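Local coordinates for protein ChloroPhenol Reduction gene K (Desulfitobacterium dehalogenans, PDB 2H6C) that probably acts as a dimeric CRP-family transcription regulator that binds DNA and switches on halorespiration genes in response to chlorinated phenols, at residues E23-Y28 with M53-D58; A42-G47 with I94-M99; E204-K209 with E220-L225; I151-L156 with E185-H190. All coordinates share one frame; numbering follows the deposited sequence.

Contact 1 (E23-Y28 with M53-D58); sequences EKLRNY and MIFLMD
Leu25 lays its CB over one face of the Phe55 ring, 4.0 Å from the ring centroid and 22° off the normal, which meets the criteria for a CH-pi contact. The two side chains slide past each other in opposite directions, and Leu25 CD1 follows the ring to CD1 of Phe55 at 3.9 Å. With CG anti to its own N (chi1 -179°), the Phe55 ring extends from the strand to the helical turn, where CE2 comes within 3.6 Å of Arg26 N. Strand 53-58 is an inner strand of one antiparallel sheet of the cyclic nucleotide-binding domain, a cupin-type beta roll, and residues 23-26 cover it as a short, weakly bonded helix. On the same strand, Met57 and Asp58 both face Arg103, a classic beta bulge. Cutting Phe55 back to an alanine would probably open a gap beneath Leu25 and take away the ring face on which Leu25 CB rests. Beyond the ring, the Arg26 guanidinium gives Met57 O two hydrogen bonds end-on, from NH1 (3.2 Å) and NH2 (3.0 Å). NH1 arrives in the carbonyl plane on a lone pair, whereas NH2 stands 43° out of that plane. NH1 also hydrogen-bonds Asn81 OD1, the stronger partner of this side chain. Asp58 OD2 lies 4.1 Å from Arg26 NH2 but well out of the guanidinium plane, so any attraction there is between charges alone.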
loop_
_atom_site.group_PDB
_atom_site.type_symbol
_atom_site.label_atom_id
_atom_site.label_comp_id
_atom_site.label_asym_id
_atom_site.label_seq_id
_atom_site.Cartn_x
_atom_site.Cartn_y
_atom_site.Cartn_z
ATOM N N GLU A 23 12.329 -10.011 22.466
ATOM C CA GLU A 23 12.917 -10.114 23.763
ATOM C C GLU A 23 14.425 -10.298 23.635
ATOM O O GLU A 23 15.207 -9.496 24.172
ATOM C CB GLU A 23 12.351 -11.324 24.486
ATOM C CG GLU A 23 11.741 -10.996 25.821
ATOM C CD GLU A 23 10.245 -10.645 25.718
ATOM O OE1 GLU A 23 9.870 -9.926 24.735
ATOM O OE2 GLU A 23 9.453 -11.082 26.617
ATOM N N LYS A 24 14.863 -11.339 22.922
ATOM C CA LYS A 24 16.269 -11.782 23.073
ATOM C C LYS A 24 17.276 -10.609 22.966
ATOM O O LYS A 24 18.418 -10.711 23.374
ATOM C CB LYS A 24 16.606 -12.949 22.111
ATOM N N LEU A 25 16.825 -9.481 22.442
ATOM C CA LEU A 25 17.670 -8.322 22.273
ATOM C C LEU A 25 17.943 -7.475 23.538
ATOM O O LEU A 25 19.072 -7.006 23.689
ATOM C CB LEU A 25 17.123 -7.447 21.139
ATOM C CG LEU A 25 18.054 -7.305 19.938
ATOM C CD1 LEU A 25 17.443 -6.432 18.832
ATOM C CD2 LEU A 25 19.378 -6.718 20.387
ATOM N N ARG A 26 16.953 -7.274 24.430
ATOM C CA ARG A 26 17.250 -6.707 25.783
ATOM C C ARG A 26 18.644 -7.173 26.240
ATOM O O ARG A 26 19.421 -6.423 26.816
ATOM C CB ARG A 26 16.280 -7.131 26.931
ATOM C CG ARG A 26 14.824 -7.354 26.629
ATOM C CD ARG A 26 13.939 -7.162 27.879
ATOM N NE ARG A 26 13.943 -5.794 28.431
ATOM C CZ ARG A 26 13.322 -4.741 27.889
ATOM N NH1 ARG A 26 12.656 -4.865 26.741
ATOM N NH2 ARG A 26 13.387 -3.543 28.473
ATOM N N ASN A 27 18.938 -8.439 26.001
ATOM C CA ASN A 27 20.202 -9.013 26.377
ATOM C C ASN A 27 21.465 -8.279 25.912
ATOM O O ASN A 27 22.555 -8.653 26.318
ATOM C CB ASN A 27 20.227 -10.472 25.918
ATOM C CG ASN A 27 19.259 -11.339 26.736
ATOM O OD1 ASN A 27 18.282 -11.911 26.220
ATOM N ND2 ASN A 27 19.509 -11.393 28.040
ATOM N N TYR A 28 21.341 -7.229 25.106
ATOM C CA TYR A 28 22.501 -6.614 24.475
ATOM C C TYR A 28 22.501 -5.090 24.458
ATOM O O TYR A 28 23.420 -4.461 23.933
ATOM C CB TYR A 28 22.547 -7.083 23.038
ATOM C CG TYR A 28 22.826 -8.550 22.907
ATOM C CD1 TYR A 28 21.868 -9.452 22.443
ATOM C CD2 TYR A 28 24.057 -9.042 23.238
ATOM C CE1 TYR A 28 22.173 -10.816 22.323
ATOM C CE2 TYR A 28 24.363 -10.382 23.116
ATOM C CZ TYR A 28 23.431 -11.262 22.676
ATOM O OH TYR A 28 23.822 -12.574 22.599
ATOM N N MET A 53 19.345 0.588 13.914
ATOM C CA MET A 53 18.214 -0.089 14.425
ATOM C C MET A 53 17.831 0.533 15.811
ATOM O O MET A 53 18.693 0.914 16.624
ATOM C CB MET A 53 18.531 -1.586 14.499
ATOM C CG MET A 53 18.826 -2.210 13.150
ATOM S SD MET A 53 17.737 -1.612 11.782
ATOM C CE MET A 53 16.005 -1.812 12.351
ATOM N N ILE A 54 16.545 0.693 16.079
ATOM C CA ILE A 54 16.175 1.315 17.341
ATOM C C ILE A 54 15.360 0.331 18.117
ATOM O O ILE A 54 14.202 0.037 17.772
ATOM C CB ILE A 54 15.370 2.589 17.172
ATOM C CG1 ILE A 54 16.161 3.603 16.350
ATOM C CG2 ILE A 54 15.041 3.141 18.536
ATOM C CD1 ILE A 54 15.315 4.635 15.631
ATOM N N PHE A 55 15.986 -0.188 19.161
ATOM C CA PHE A 55 15.364 -1.188 19.962
ATOM C C PHE A 55 14.608 -0.480 21.061
ATOM O O PHE A 55 15.157 0.346 21.814
ATOM C CB PHE A 55 16.370 -2.156 20.557
ATOM C CG PHE A 55 15.728 -3.218 21.385
ATOM C CD1 PHE A 55 14.932 -4.165 20.780
ATOM C CD2 PHE A 55 15.879 -3.246 22.741
ATOM C CE1 PHE A 55 14.307 -5.123 21.489
ATOM C CE2 PHE A 55 15.245 -4.223 23.465
ATOM C CZ PHE A 55 14.451 -5.166 22.818
ATOM N N LEU A 56 13.335 -0.833 21.153
ATOM C CA LEU A 56 12.425 -0.112 21.991
ATOM C C LEU A 56 12.287 -0.875 23.318
ATOM O O LEU A 56 11.439 -1.750 23.479
ATOM C CB LEU A 56 11.124 0.063 21.227
ATOM C CG LEU A 56 10.426 1.384 21.416
ATOM C CD1 LEU A 56 9.638 1.692 20.221
ATOM C CD2 LEU A 56 9.519 1.320 22.630
ATOM N N MET A 57 13.137 -0.530 24.273
ATOM C CA MET A 57 13.141 -1.248 25.547
ATOM C C MET A 57 11.873 -1.007 26.355
ATOM O O MET A 57 11.357 -1.950 26.931
ATOM C CB MET A 57 14.326 -0.876 26.440
ATOM C CG MET A 57 15.544 -0.384 25.720
ATOM S SD MET A 57 16.977 -0.595 26.730
ATOM C CE MET A 57 17.634 1.021 26.803
ATOM N N ASP A 58 11.418 0.245 26.456
ATOM C CA ASP A 58 10.106 0.520 27.026
ATOM C C ASP A 58 9.488 1.853 26.710
ATOM O O ASP A 58 10.088 2.911 26.936
ATOM C CB ASP A 58 10.082 0.363 28.544
ATOM C CG ASP A 58 9.180 -0.812 28.976
ATOM O OD1 ASP A 58 7.888 -0.693 28.935
ATOM O OD2 ASP A 58 9.784 -1.876 29.329
#

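Contact 2 (A42-G47 with I94-M99); sequences AIIMPG and IYATAM
Ile43 and Ile44 both face Ala96 in a classic beta bulge: Ile43 N donates to Ala96 O (3.1 Å) and Ala96 N to Ile44 O (2.9 Å), while the chain turns a corner at Ile43. One step before it, Ala42 and Thr97 form an antiparallel non-hydrogen-bonded pair. Among the side chains, Ile44 packs against Ala96. CG1 of Ile44 stands beside its backbone N (chi1 -52°), which carries CD1 over to Ala96 CB at 3.8 Å. Strand 42-44 is the outermost of the second antiparallel sheet of the beta roll in the cyclic nucleotide-binding domain; strand 94-98 lies between it and strand 61-66, to which Tyr95 and Thr97 are bonded through their backbones. Past the bulge, Pro46 and Tyr95 lie side by side and point the same way, CD of Pro46 reaching CD2 of Tyr95 at 3.5 Å. The edge of that ring receives Ile44 O, 3.5 Å from Tyr95 CD2, and also the methyl of Ala42. Pro46 N has no hydrogen for Ile94 O; Pro46 CA lies near the same oxygen in a C-H...O contact.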
loop_
_atom_site.group_PDB
_atom_site.type_symbol
_atom_site.label_atom_id
_atom_site.label_comp_id
_atom_site.label_asym_id
_atom_site.label_seq_id
_atom_site.Cartn_x
_atom_site.Cartn_y
_atom_site.Cartn_z
ATOM N N ALA A 42 10.045 14.175 19.524
ATOM C CA ALA A 42 10.248 13.601 18.205
ATOM C C ALA A 42 11.491 12.774 18.254
ATOM O O ALA A 42 12.553 13.277 18.600
ATOM C CB ALA A 42 10.418 14.690 17.169
ATOM N N ILE A 43 11.379 11.515 17.867
ATOM C CA ILE A 43 12.533 10.633 17.891
ATOM C C ILE A 43 13.043 10.329 16.494
ATOM O O ILE A 43 14.251 10.081 16.301
ATOM C CB ILE A 43 12.298 9.324 18.711
ATOM C CG1 ILE A 43 12.873 8.150 17.934
ATOM C CG2 ILE A 43 10.840 9.156 19.166
ATOM C CD1 ILE A 43 12.179 6.933 18.139
ATOM N N ILE A 44 12.148 10.322 15.517
ATOM C CA ILE A 44 12.621 10.380 14.124
ATOM C C ILE A 44 11.978 11.555 13.444
ATOM O O ILE A 44 10.797 11.847 13.628
ATOM C CB ILE A 44 12.406 9.061 13.295
ATOM C CG1 ILE A 44 12.977 7.853 14.048
ATOM C CG2 ILE A 44 13.053 9.182 11.878
ATOM C CD1 ILE A 44 12.350 6.600 13.660
ATOM N N MET A 45 12.796 12.240 12.673
ATOM C CA MET A 45 12.380 13.458 12.045
ATOM C C MET A 45 12.143 13.202 10.605
ATOM O O MET A 45 12.869 12.451 9.960
ATOM C CB MET A 45 13.428 14.561 12.177
ATOM C CG MET A 45 13.349 15.288 13.458
ATOM S SD MET A 45 11.686 15.861 13.661
ATOM C CE MET A 45 12.022 17.551 14.045
ATOM N N PRO A 46 11.131 13.866 10.077
ATOM C CA PRO A 46 10.985 13.891 8.631
ATOM C C PRO A 46 12.316 14.249 7.941
ATOM O O PRO A 46 13.176 14.924 8.524
ATOM C CB PRO A 46 9.933 14.990 8.391
ATOM C CG PRO A 46 9.128 15.057 9.711
ATOM C CD PRO A 46 10.113 14.667 10.792
ATOM N N GLY A 47 12.478 13.775 6.715
ATOM C CA GLY A 47 13.593 14.169 5.870
ATOM C C GLY A 47 14.921 14.128 6.601
ATOM O O GLY A 47 15.659 15.123 6.636
ATOM N N ILE A 94 9.779 9.435 7.408
ATOM C CA ILE A 94 9.073 9.040 8.605
ATOM C C ILE A 94 9.024 10.198 9.602
ATOM O O ILE A 94 9.590 11.273 9.390
ATOM C CB ILE A 94 9.694 7.741 9.185
ATOM C CG1 ILE A 94 9.707 6.640 8.086
ATOM C CG2 ILE A 94 8.947 7.225 10.420
ATOM C CD1 ILE A 94 8.449 5.645 8.045
ATOM N N TYR A 95 8.288 9.994 10.676
ATOM C CA TYR A 95 8.195 10.977 11.673
ATOM C C TYR A 95 7.658 10.374 12.937
ATOM O O TYR A 95 6.450 10.279 13.143
ATOM C CB TYR A 95 7.231 11.992 11.161
ATOM C CG TYR A 95 6.791 12.958 12.226
ATOM C CD1 TYR A 95 5.448 13.294 12.373
ATOM C CD2 TYR A 95 7.720 13.529 13.109
ATOM C CE1 TYR A 95 5.051 14.181 13.347
ATOM C CE2 TYR A 95 7.326 14.395 14.078
ATOM C CZ TYR A 95 6.003 14.719 14.194
ATOM O OH TYR A 95 5.670 15.617 15.164
ATOM N N ALA A 96 8.557 9.970 13.805
ATOM C CA ALA A 96 8.154 9.151 14.928
ATOM C C ALA A 96 8.065 9.999 16.153
ATOM O O ALA A 96 8.775 10.972 16.281
ATOM C CB ALA A 96 9.149 8.017 15.127
ATOM N N THR A 97 7.201 9.612 17.064
ATOM C CA THR A 97 6.948 10.411 18.237
ATOM C C THR A 97 6.850 9.526 19.401
ATOM O O THR A 97 6.470 8.386 19.244
ATOM C CB THR A 97 5.572 11.014 18.174
ATOM O OG1 THR A 97 5.075 10.910 16.844
ATOM C CG2 THR A 97 5.603 12.457 18.627
ATOM N N ALA A 98 7.118 10.050 20.581
ATOM C CA ALA A 98 6.898 9.258 21.776
ATOM C C ALA A 98 5.467 9.462 22.340
ATOM O O ALA A 98 5.013 10.600 22.591
ATOM C CB ALA A 98 7.967 9.560 22.830
ATOM N N MET A 99 4.772 8.346 22.547
ATOM C CA MET A 99 3.479 8.348 23.236
ATOM C C MET A 99 3.654 8.461 24.726
ATOM O O MET A 99 2.965 9.239 25.363
ATOM C CB MET A 99 2.708 7.066 22.982
ATOM C CG MET A 99 2.536 6.728 21.500
ATOM S SD MET A 99 1.443 7.935 20.721
ATOM C CE MET A 99 -0.201 7.519 21.480
#

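Contact 3 (E204-K209 with E220-L225); sequences ENILDK and EELKHL
Of the flat groups here, the Glu221 carboxylate is the one that touches the other segment: OE2 lies 4.0 Å from Ile206 CD1, and its carbon CD 4.2 Å from that same methyl. No aromatic ring, amide or guanidinium takes part, and no hydrogen bond crosses between the segments. The contact belongs to the winged helix-turn-helix of the Crp-like domain, where strands 207-209 and 214-216 form the beta hairpin of the wing and helix 219-222 returns beside its start. Ile206, just before the first of these strands, contributes most of its segment's share of the contact. Its side chain crosses that of Glu221 at about a right angle, with CG1 3.7 Å from Glu221 CG. Ile206 CG2 stands anti to the backbone N, since chi1 of -55° turns CG1 to the N side, and this methyl meets Leu222 CB at 3.6 Å. Ile206 CD1 meets CD1 of Leu225 tip to tip, 3.8 Å apart. Leu225 is brought there by a type I turn from Leu222, closed by a bond from Leu225 N to Leu222 O. An alanine in place of Ile206 has neither CG2 nor CD1, and would probably open a gap between Leu222, Leu225 and Leu201 of helix 191-203. Glu204 OE1 and Glu221 OE2 are 5.5 Å apart, so the like charges may repel mildly at this margin. On the side toward helix 148-164, Leu207 and Leu222 pack against Phe157 and Tyr158 respectively, and their own side chains meet obliquely with Leu207 CD1 4.0 Å from Leu222 CD2.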
loop_
_atom_site.group_PDB
_atom_site.type_symbol
_atom_site.label_atom_id
_atom_site.label_comp_id
_atom_site.label_asym_id
_atom_site.label_seq_id
_atom_site.Cartn_x
_atom_site.Cartn_y
_atom_site.Cartn_z
ATOM N N GLU A 204 -7.040 -0.872 -23.671
ATOM C CA GLU A 204 -8.136 -1.569 -24.368
ATOM C C GLU A 204 -9.137 -0.676 -25.181
ATOM O O GLU A 204 -10.195 -1.175 -25.611
ATOM C CB GLU A 204 -8.883 -2.488 -23.372
ATOM C CG GLU A 204 -8.017 -3.653 -22.833
ATOM C CD GLU A 204 -8.833 -4.807 -22.246
ATOM O OE1 GLU A 204 -9.668 -5.375 -22.977
ATOM O OE2 GLU A 204 -8.625 -5.156 -21.056
ATOM N N ASN A 205 -8.790 0.607 -25.411
ATOM C CA ASN A 205 -9.585 1.569 -26.231
ATOM C C ASN A 205 -10.954 2.011 -25.683
ATOM O O ASN A 205 -11.860 2.343 -26.442
ATOM C CB ASN A 205 -9.741 1.056 -27.660
ATOM C CG ASN A 205 -8.623 1.498 -28.538
ATOM O OD1 ASN A 205 -8.747 2.490 -29.241
ATOM N ND2 ASN A 205 -7.501 0.791 -28.483
ATOM N N ILE A 206 -11.118 2.049 -24.369
ATOM C CA ILE A 206 -12.399 2.461 -23.841
ATOM C C ILE A 206 -12.384 3.945 -23.544
ATOM O O ILE A 206 -13.341 4.653 -23.855
ATOM C CB ILE A 206 -12.800 1.648 -22.624
ATOM C CG1 ILE A 206 -12.752 0.156 -23.006
ATOM C CG2 ILE A 206 -14.213 2.076 -22.170
ATOM C CD1 ILE A 206 -13.076 -0.820 -21.885
ATOM N N LEU A 207 -11.291 4.421 -22.970
ATOM C CA LEU A 207 -11.182 5.832 -22.636
ATOM C C LEU A 207 -9.756 6.237 -22.267
ATOM O O LEU A 207 -8.935 5.401 -21.929
ATOM C CB LEU A 207 -12.183 6.168 -21.527
ATOM C CG LEU A 207 -11.799 6.906 -20.244
ATOM C CD1 LEU A 207 -13.075 7.132 -19.440
ATOM C CD2 LEU A 207 -10.807 6.120 -19.376
ATOM N N ASP A 208 -9.470 7.524 -22.365
ATOM C CA ASP A 208 -8.182 8.057 -21.998
ATOM C C ASP A 208 -8.474 9.394 -21.393
ATOM O O ASP A 208 -9.233 10.183 -21.975
ATOM C CB ASP A 208 -7.269 8.224 -23.227
ATOM C CG ASP A 208 -6.080 9.185 -22.974
ATOM O OD1 ASP A 208 -4.895 8.752 -23.052
ATOM O OD2 ASP A 208 -6.346 10.382 -22.700
ATOM N N LYS A 209 -7.859 9.653 -20.236
ATOM C CA LYS A 209 -8.038 10.914 -19.517
ATOM C C LYS A 209 -6.830 11.805 -19.724
ATOM O O LYS A 209 -5.713 11.436 -19.369
ATOM C CB LYS A 209 -8.249 10.701 -18.007
ATOM C CG LYS A 209 -8.879 11.925 -17.299
ATOM C CD LYS A 209 -8.524 12.034 -15.815
ATOM C CE LYS A 209 -7.153 12.743 -15.550
ATOM N NZ LYS A 209 -7.156 14.273 -15.495
ATOM N N GLU A 220 -20.216 2.285 -25.365
ATOM C CA GLU A 220 -20.840 0.934 -25.384
ATOM C C GLU A 220 -20.230 -0.081 -24.368
ATOM O O GLU A 220 -20.938 -0.859 -23.725
ATOM N N GLU A 221 -18.911 -0.045 -24.239
ATOM C CA GLU A 221 -18.148 -1.013 -23.476
ATOM C C GLU A 221 -17.966 -0.533 -22.041
ATOM O O GLU A 221 -18.174 -1.292 -21.089
ATOM C CB GLU A 221 -16.780 -1.167 -24.128
ATOM C CG GLU A 221 -15.749 -1.967 -23.333
ATOM C CD GLU A 221 -15.865 -3.463 -23.512
ATOM O OE1 GLU A 221 -16.724 -3.924 -24.287
ATOM O OE2 GLU A 221 -15.072 -4.180 -22.883
ATOM N N LEU A 222 -17.536 0.719 -21.881
ATOM C CA LEU A 222 -17.474 1.348 -20.562
ATOM C C LEU A 222 -18.674 0.897 -19.730
ATOM O O LEU A 222 -18.516 0.215 -18.713
ATOM C CB LEU A 222 -17.462 2.872 -20.718
ATOM C CG LEU A 222 -17.262 3.759 -19.494
ATOM C CD1 LEU A 222 -16.590 3.044 -18.339
ATOM C CD2 LEU A 222 -16.424 4.932 -19.878
ATOM N N LYS A 223 -19.869 1.234 -20.220
ATOM C CA LYS A 223 -21.136 0.852 -19.596
ATOM C C LYS A 223 -21.201 -0.630 -19.356
ATOM O O LYS A 223 -21.765 -1.084 -18.356
ATOM C CB LYS A 223 -22.311 1.243 -20.496
ATOM C CG LYS A 223 -23.677 0.787 -19.985
ATOM C CD LYS A 223 -24.804 1.604 -20.591
ATOM C CE LYS A 223 -25.983 1.703 -19.613
ATOM N NZ LYS A 223 -27.091 2.560 -20.170
ATOM N N HIS A 224 -20.630 -1.377 -20.295
ATOM C CA HIS A 224 -20.673 -2.832 -20.251
ATOM C C HIS A 224 -19.974 -3.390 -18.996
ATOM O O HIS A 224 -20.409 -4.426 -18.483
ATOM C CB HIS A 224 -20.100 -3.469 -21.548
ATOM C CG HIS A 224 -20.787 -4.742 -21.949
ATOM N ND1 HIS A 224 -21.265 -5.655 -21.023
ATOM C CD2 HIS A 224 -21.091 -5.251 -23.171
ATOM C CE1 HIS A 224 -21.836 -6.664 -21.659
ATOM N NE2 HIS A 224 -21.740 -6.449 -22.961
ATOM N N LEU A 225 -18.931 -2.708 -18.499
ATOM C CA LEU A 225 -18.176 -3.190 -17.343
ATOM C C LEU A 225 -18.756 -2.474 -16.147
ATOM O O LEU A 225 -18.119 -1.616 -15.591
ATOM C CB LEU A 225 -16.680 -2.875 -17.455
ATOM C CG LEU A 225 -16.066 -2.392 -18.779
ATOM C CD1 LEU A 225 -14.551 -2.183 -18.664
ATOM C CD2 LEU A 225 -16.319 -3.346 -19.888
#

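Contact 4 (I151-L156 with E185-H190); sequences IRILRL and EITGAH
Thr187 lays its methyl alongside the backbone of helix 148-164, CG2 lying 4.2 Å from Ile153 CA, and this forms the buried part of the contact. Residues 185-190 form the turn of the helix-turn-helix in the Crp-like domain, and helix 148-164 packs beside it: helix 180-187 ends at Gly188, and Ala189 and His190 lead into helix 191-203, in this family the recognition helix. Thr187 OG1 sits between its backbone N and carbonyl carbon (chi1 61°), where it bonds back to Ile183 O. That torsion turns CG2 to the neighbouring helix and satisfies the hydroxyl within its own. Beside it, Ile153 bends its end to the turn and also packs on Val194 of helix 191-203. The partly exposed side is carried by Arg152 and Gly188. The Arg152 guanidinium presents its edge to Thr187 O, and an NH1 bond is indicated, but the modelled separation is too short at this resolution for its length to be trusted. Gly188 leaves the helix with phi of 66°, and a CB there would fall near Arg152 NH1. Both parts meet the second subunit, Thr187 through Ile186 of that chain and Arg152 through its Glu185, while between the chains Arg155 forms a salt bridge with the same Glu185 of the second subunit. Back in the interior, Ile153 CD1 stops 4.3 Å from Ala189 CB.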
loop_
_atom_site.group_PDB
_atom_site.type_symbol
_atom_site.label_atom_id
_atom_site.label_comp_id
_atom_site.label_asym_id
_atom_site.label_seq_id
_atom_site.Cartn_x
_atom_site.Cartn_y
_atom_site.Cartn_z
ATOM N N ILE A 151 -15.143 -1.447 -10.152
ATOM C CA ILE A 151 -16.499 -1.212 -10.627
ATOM C C ILE A 151 -16.947 0.240 -10.299
ATOM O O ILE A 151 -17.372 0.970 -11.183
ATOM C CB ILE A 151 -17.476 -2.301 -10.071
ATOM C CG1 ILE A 151 -17.664 -3.425 -11.091
ATOM C CG2 ILE A 151 -18.862 -1.755 -9.794
ATOM C CD1 ILE A 151 -16.375 -4.012 -11.661
ATOM N N ARG A 152 -16.837 0.671 -9.045
ATOM C CA ARG A 152 -17.205 2.054 -8.670
ATOM C C ARG A 152 -16.549 3.109 -9.552
ATOM O O ARG A 152 -17.146 4.117 -9.892
ATOM C CB ARG A 152 -16.789 2.341 -7.228
ATOM C CG ARG A 152 -17.858 2.307 -6.181
ATOM C CD ARG A 152 -17.199 2.666 -4.856
ATOM N NE ARG A 152 -17.232 1.553 -3.942
ATOM C CZ ARG A 152 -16.369 1.365 -2.958
ATOM N NH1 ARG A 152 -15.394 2.236 -2.755
ATOM N NH2 ARG A 152 -16.498 0.296 -2.158
ATOM N N ILE A 153 -15.290 2.898 -9.890
ATOM C CA ILE A 153 -14.585 3.871 -10.744
ATOM C C ILE A 153 -15.209 4.003 -12.106
ATOM O O ILE A 153 -15.375 5.085 -12.615
ATOM C CB ILE A 153 -13.127 3.495 -11.041
ATOM C CG1 ILE A 153 -12.306 3.488 -9.735
ATOM C CG2 ILE A 153 -12.579 4.445 -12.134
ATOM C CD1 ILE A 153 -10.953 4.220 -9.774
ATOM N N LEU A 154 -15.488 2.884 -12.729
ATOM C CA LEU A 154 -16.049 2.917 -14.064
ATOM C C LEU A 154 -17.381 3.656 -14.019
ATOM O O LEU A 154 -17.646 4.591 -14.798
ATOM C CB LEU A 154 -16.249 1.501 -14.558
ATOM C CG LEU A 154 -14.977 0.675 -14.540
ATOM C CD1 LEU A 154 -15.358 -0.757 -14.427
ATOM C CD2 LEU A 154 -14.172 0.954 -15.794
ATOM N N ARG A 155 -18.203 3.230 -13.072
ATOM C CA ARG A 155 -19.506 3.809 -12.868
ATOM C C ARG A 155 -19.402 5.304 -12.936
ATOM O O ARG A 155 -20.086 5.935 -13.721
ATOM C CB ARG A 155 -20.001 3.405 -11.507
ATOM C CG ARG A 155 -21.433 3.579 -11.331
ATOM C CD ARG A 155 -22.111 2.245 -11.468
ATOM N NE ARG A 155 -22.453 1.956 -12.864
ATOM C CZ ARG A 155 -23.347 1.043 -13.238
ATOM N NH1 ARG A 155 -23.985 0.327 -12.304
ATOM N NH2 ARG A 155 -23.605 0.844 -14.533
ATOM N N LEU A 156 -18.497 5.850 -12.127
ATOM C CA LEU A 156 -18.167 7.275 -12.177
ATOM C C LEU A 156 -17.958 7.805 -13.593
ATOM O O LEU A 156 -18.562 8.801 -13.969
ATOM C CB LEU A 156 -16.898 7.564 -11.383
ATOM C CG LEU A 156 -16.397 9.015 -11.465
ATOM C CD1 LEU A 156 -17.410 9.948 -10.807
ATOM C CD2 LEU A 156 -15.034 9.189 -10.792
ATOM N N GLU A 185 -10.438 9.750 -3.965
ATOM C CA GLU A 185 -11.169 10.358 -2.874
ATOM C C GLU A 185 -12.652 10.110 -3.034
ATOM O O GLU A 185 -13.351 9.874 -2.050
ATOM C CB GLU A 185 -10.890 11.834 -2.818
ATOM C CG GLU A 185 -9.529 12.115 -2.304
ATOM C CD GLU A 185 -9.133 13.554 -2.468
ATOM O OE1 GLU A 185 -9.850 14.305 -3.174
ATOM O OE2 GLU A 185 -8.088 13.937 -1.889
ATOM N N ILE A 186 -13.133 10.137 -4.271
ATOM C CA ILE A 186 -14.551 9.968 -4.494
ATOM C C ILE A 186 -15.040 8.545 -4.403
ATOM O O ILE A 186 -16.157 8.335 -3.945
ATOM C CB ILE A 186 -14.953 10.526 -5.820
ATOM C CG1 ILE A 186 -14.941 12.033 -5.698
ATOM C CG2 ILE A 186 -16.371 10.090 -6.185
ATOM C CD1 ILE A 186 -15.018 12.758 -6.995
ATOM N N THR A 187 -14.239 7.590 -4.869
ATOM C CA THR A 187 -14.646 6.191 -4.881
ATOM C C THR A 187 -14.074 5.380 -3.754
ATOM O O THR A 187 -14.434 4.236 -3.593
ATOM C CB THR A 187 -14.145 5.536 -6.094
ATOM O OG1 THR A 187 -12.724 5.608 -6.085
ATOM C CG2 THR A 187 -14.688 6.251 -7.289
ATOM N N GLY A 188 -13.157 5.960 -2.995
ATOM C CA GLY A 188 -12.449 5.224 -1.938
ATOM C C GLY A 188 -11.556 4.116 -2.468
ATOM O O GLY A 188 -11.565 2.997 -1.965
ATOM N N ALA A 189 -10.799 4.427 -3.500
ATOM C CA ALA A 189 -10.038 3.424 -4.203
ATOM C C ALA A 189 -8.617 3.868 -4.103
ATOM O O ALA A 189 -8.311 5.045 -4.133
ATOM C CB ALA A 189 -10.461 3.318 -5.635
ATOM N N HIS A 190 -7.761 2.887 -3.964
ATOM C CA HIS A 190 -6.362 3.075 -3.736
ATOM C C HIS A 190 -5.739 3.674 -5.003
ATOM O O HIS A 190 -6.206 3.389 -6.142
ATOM C CB HIS A 190 -5.791 1.689 -3.429
ATOM C CG HIS A 190 -4.403 1.696 -2.913
ATOM N ND1 HIS A 190 -3.309 1.746 -3.746
ATOM C CD2 HIS A 190 -3.927 1.635 -1.651
ATOM C CE1 HIS A 190 -2.212 1.742 -3.010
ATOM N NE2 HIS A 190 -2.559 1.678 -1.738
#

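In the fold
From the N terminus, contact 1 closes the loop from the helical turn 23-26 to strand 53-58. Contact 2 opens inside that loop, at 42-47, and closes beyond it at 94-99, so the two cross. They sit on the two sheets of the beta roll, which meet where Ile54 CD1 touches Ile44 CD1 at 4.1 Å. Helix 121-142 then leads to the DNA-binding domain, where contacts 4 and 3 follow in series. Contact 4 joins helix 148-164 to the helix-turn-helix; contact 3 closes the short loop that contains the wing hairpin, bringing helix 219-222 back to its base. They touch through Leu154 O and Leu222 CD1, 4.0 Å apart. Contacts 2 and 4 remain about 15 Å apart at their nearest atoms.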